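Long-range contact in cytolethal distending toxin subunit B (PDB 2F1N), which nicks DNA as the endonuclease subunit of a tripartite bacterial toxin and very probably damages the DNA of intoxicated cells: residues T30-W34 and A56-P60. Sequence-based numbering, arbitrary orientation.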
ATOM      1  N   THR A  30     -17.873   6.348   2.261  1.00 20.93           N
ATOM      2  CA  THR A  30     -16.946   5.783   1.250  1.00 20.92           C
ATOM      3  C   THR A  30     -17.554   4.770   0.295  1.00 20.84           C
ATOM      4  O   THR A  30     -16.783   4.135  -0.430  1.00 18.51           O
ATOM      5  CB  THR A  30     -15.754   5.018   1.892  1.00 20.34           C
ATOM      6  OG1 THR A  30     -15.947   4.904   3.296  1.00 23.60           O
ATOM      7  CG2 THR A  30     -14.474   5.789   1.740  1.00 18.88           C
ATOM      8  N   GLU A  31     -18.884   4.557   0.298  1.00 20.59           N
ATOM      9  CA  GLU A  31     -19.435   3.473  -0.510  1.00 21.72           C
ATOM     10  C   GLU A  31     -19.112   3.590  -2.008  1.00 20.89           C
ATOM     11  O   GLU A  31     -18.735   2.588  -2.631  1.00 20.80           O
ATOM     12  CB  GLU A  31     -20.950   3.282  -0.284  1.00 22.97           C
ATOM     13  CG  GLU A  31     -21.255   2.718   1.113  1.00 28.71           C
ATOM     14  CD  GLU A  31     -22.543   3.256   1.759  1.00 38.85           C
ATOM     15  OE1 GLU A  31     -23.652   3.047   1.172  1.00 41.11           O
ATOM     16  OE2 GLU A  31     -22.439   3.875   2.873  1.00 41.22           O
ATOM     17  N   SER A  32     -19.242   4.783  -2.586  1.00 19.89           N
ATOM     18  CA  SER A  32     -18.944   4.938  -4.017  1.00 19.49           C
ATOM     19  C   SER A  32     -17.475   4.773  -4.328  1.00 17.09           C
ATOM     20  O   SER A  32     -17.120   4.119  -5.295  1.00 16.73           O
ATOM     21  CB  SER A  32     -19.464   6.265  -4.588  1.00 21.15           C
ATOM     22  OG  SER A  32     -20.888   6.226  -4.642  1.00 26.42           O
ATOM     23  N   LYS A  33     -16.622   5.368  -3.502  1.00 17.42           N
ATOM     24  CA  LYS A  33     -15.196   5.247  -3.731  1.00 15.60           C
ATOM     25  C   LYS A  33     -14.772   3.791  -3.706  1.00 15.66           C
ATOM     26  O   LYS A  33     -13.915   3.415  -4.506  1.00 14.91           O
ATOM     27  CB  LYS A  33     -14.400   6.064  -2.742  1.00 16.28           C
ATOM     28  CG  LYS A  33     -14.420   7.554  -3.111  1.00 18.76           C
ATOM     29  CD  LYS A  33     -13.908   8.402  -1.960  1.00 18.74           C
ATOM     30  CE  LYS A  33     -13.859   9.875  -2.422  1.00 20.71           C
ATOM     31  NZ  LYS A  33     -13.209  10.779  -1.443  1.00 20.86           N
ATOM     32  N   TRP A  34     -15.364   2.981  -2.818  1.00 13.85           N
ATOM     33  CA  TRP A  34     -15.087   1.536  -2.871  1.00 14.38           C
ATOM     34  C   TRP A  34     -15.829   0.809  -3.987  1.00 14.12           C
ATOM     35  O   TRP A  34     -15.201   0.169  -4.813  1.00 13.28           O
ATOM     36  CB  TRP A  34     -15.370   0.864  -1.540  1.00 13.81           C
ATOM     37  CG  TRP A  34     -14.236   1.058  -0.575  1.00 13.81           C
ATOM     38  CD1 TRP A  34     -14.080   2.079   0.361  1.00 10.83           C
ATOM     39  CD2 TRP A  34     -13.112   0.179  -0.403  1.00 13.46           C
ATOM     40  NE1 TRP A  34     -12.903   1.896   1.053  1.00 11.84           N
ATOM     41  CE2 TRP A  34     -12.305   0.731   0.629  1.00 12.79           C
ATOM     42  CE3 TRP A  34     -12.688  -0.991  -1.057  1.00  9.74           C
ATOM     43  CZ2 TRP A  34     -11.099   0.149   1.043  1.00 12.78           C
ATOM     44  CZ3 TRP A  34     -11.525  -1.620  -0.596  1.00 11.74           C
ATOM     45  CH2 TRP A  34     -10.737  -1.034   0.428  1.00  9.97           C
ATOM     46  N   ALA A  56      -8.846   5.297   4.051  1.00 11.74           N
ATOM     47  CA  ALA A  56      -9.679   4.298   3.376  1.00 11.93           C
ATOM     48  C   ALA A  56     -11.162   4.357   3.788  1.00 12.69           C
ATOM     49  O   ALA A  56     -12.009   3.722   3.141  1.00 12.48           O
ATOM     50  CB  ALA A  56      -9.120   2.860   3.609  1.00 12.87           C
ATOM     51  N   GLY A  57     -11.503   5.132   4.822  1.00 12.41           N
ATOM     52  CA  GLY A  57     -12.920   5.144   5.203  1.00 13.88           C
ATOM     53  C   GLY A  57     -13.324   3.808   5.837  1.00 13.15           C
ATOM     54  O   GLY A  57     -12.683   3.333   6.767  1.00 14.99           O
ATOM     55  N   SER A  58     -14.394   3.239   5.331  1.00 14.31           N
ATOM     56  CA  SER A  58     -14.954   1.987   5.801  1.00 15.40           C
ATOM     57  C   SER A  58     -14.918   1.072   4.577  1.00 16.02           C
ATOM     58  O   SER A  58     -15.048   1.547   3.442  1.00 16.63           O
ATOM     59  CB  SER A  58     -16.407   2.230   6.253  1.00 16.90           C
ATOM     60  OG  SER A  58     -16.417   2.851   7.565  1.00 20.09           O
ATOM     61  N   PRO A  59     -14.746  -0.227   4.779  1.00 17.36           N
ATOM     62  CA  PRO A  59     -14.753  -1.156   3.635  1.00 17.85           C
ATOM     63  C   PRO A  59     -16.159  -1.243   3.003  1.00 17.00           C
ATOM     64  O   PRO A  59     -17.137  -0.757   3.628  1.00 18.26           O
ATOM     65  CB  PRO A  59     -14.347  -2.498   4.256  1.00 17.84           C
ATOM     66  CG  PRO A  59     -14.705  -2.390   5.717  1.00 20.18           C
ATOM     67  CD  PRO A  59     -14.566  -0.918   6.064  1.00 17.45           C
ATOM     68  N   PRO A  60     -16.263  -1.853   1.826  1.00 16.30           N
ATOM     69  CA  PRO A  60     -17.542  -2.012   1.137  1.00 16.13           C
ATOM     70  C   PRO A  60     -18.504  -2.726   2.086  1.00 15.73           C
ATOM     71  O   PRO A  60     -18.100  -3.662   2.781  1.00 15.36           O
ATOM     72  CB  PRO A  60     -17.193  -2.950  -0.032  1.00 16.37           C
ATOM     73  CG  PRO A  60     -15.707  -2.788  -0.252  1.00 16.46           C
ATOM     74  CD  PRO A  60     -15.162  -2.501   1.083  1.00 15.88           C
TER
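W34 and T30, at the start of helix 31-42, meet residues 56-60, on the way from strand 50-56 to strand 64-65. The indole N-H of W34 donates to the carbonyl oxygen of A56, with NE1 2.9 Å from O. The bond is nearly straight, 175° at the hydrogen. The A56 oxygen lies in the ring plane, and the indole nitrogen lies in the carbonyl plane. This bond, with P60 on one face, would restrict rotation of the indole. The W34 chi1 of -81° sets CG beside the backbone N and opposite the carbonyl carbon, which turns the NE1 edge to A56 and one face to P60. P60 crosses that face at the six-membered ring. Its CD makes a CH-pi contact 4.0 Å from the centroid of that W34 ring, offset toward the rim. CA of P59 lies over the same face, farther from the plane. The S58 oxygen is 3.2 Å from W34 NE1, but the angle is too poor for a hydrogen bond.

T30 sits at the N-cap position, yet its side chain makes no capping bond. Its chi1 of 8° nearly eclipses OG1 with the backbone N. OG1 accepts the backbone N-H of S58, 3.1 Å from N, and donates to the carbonyl oxygen of A26. CG2 of T30 packs 3.5 Å from the A56 oxygen. The CA of G57 lies 3.6 Å from T30 OG1; its positive phi suits glycine. S58 turns its own hydroxyl to the carbonyl of S27. I95, A110 and V112, from neighbouring strands of the sheet, also pack on W34.

The contact joins a helix start to residues 56-60 in this DNase I-like fold. Two side-chain-to-backbone bonds tie A56 and S58. The A56 carbonyl satisfies the indole N-H of buried W34, while the P60 ring and the CA of P59 cover part of one indole face.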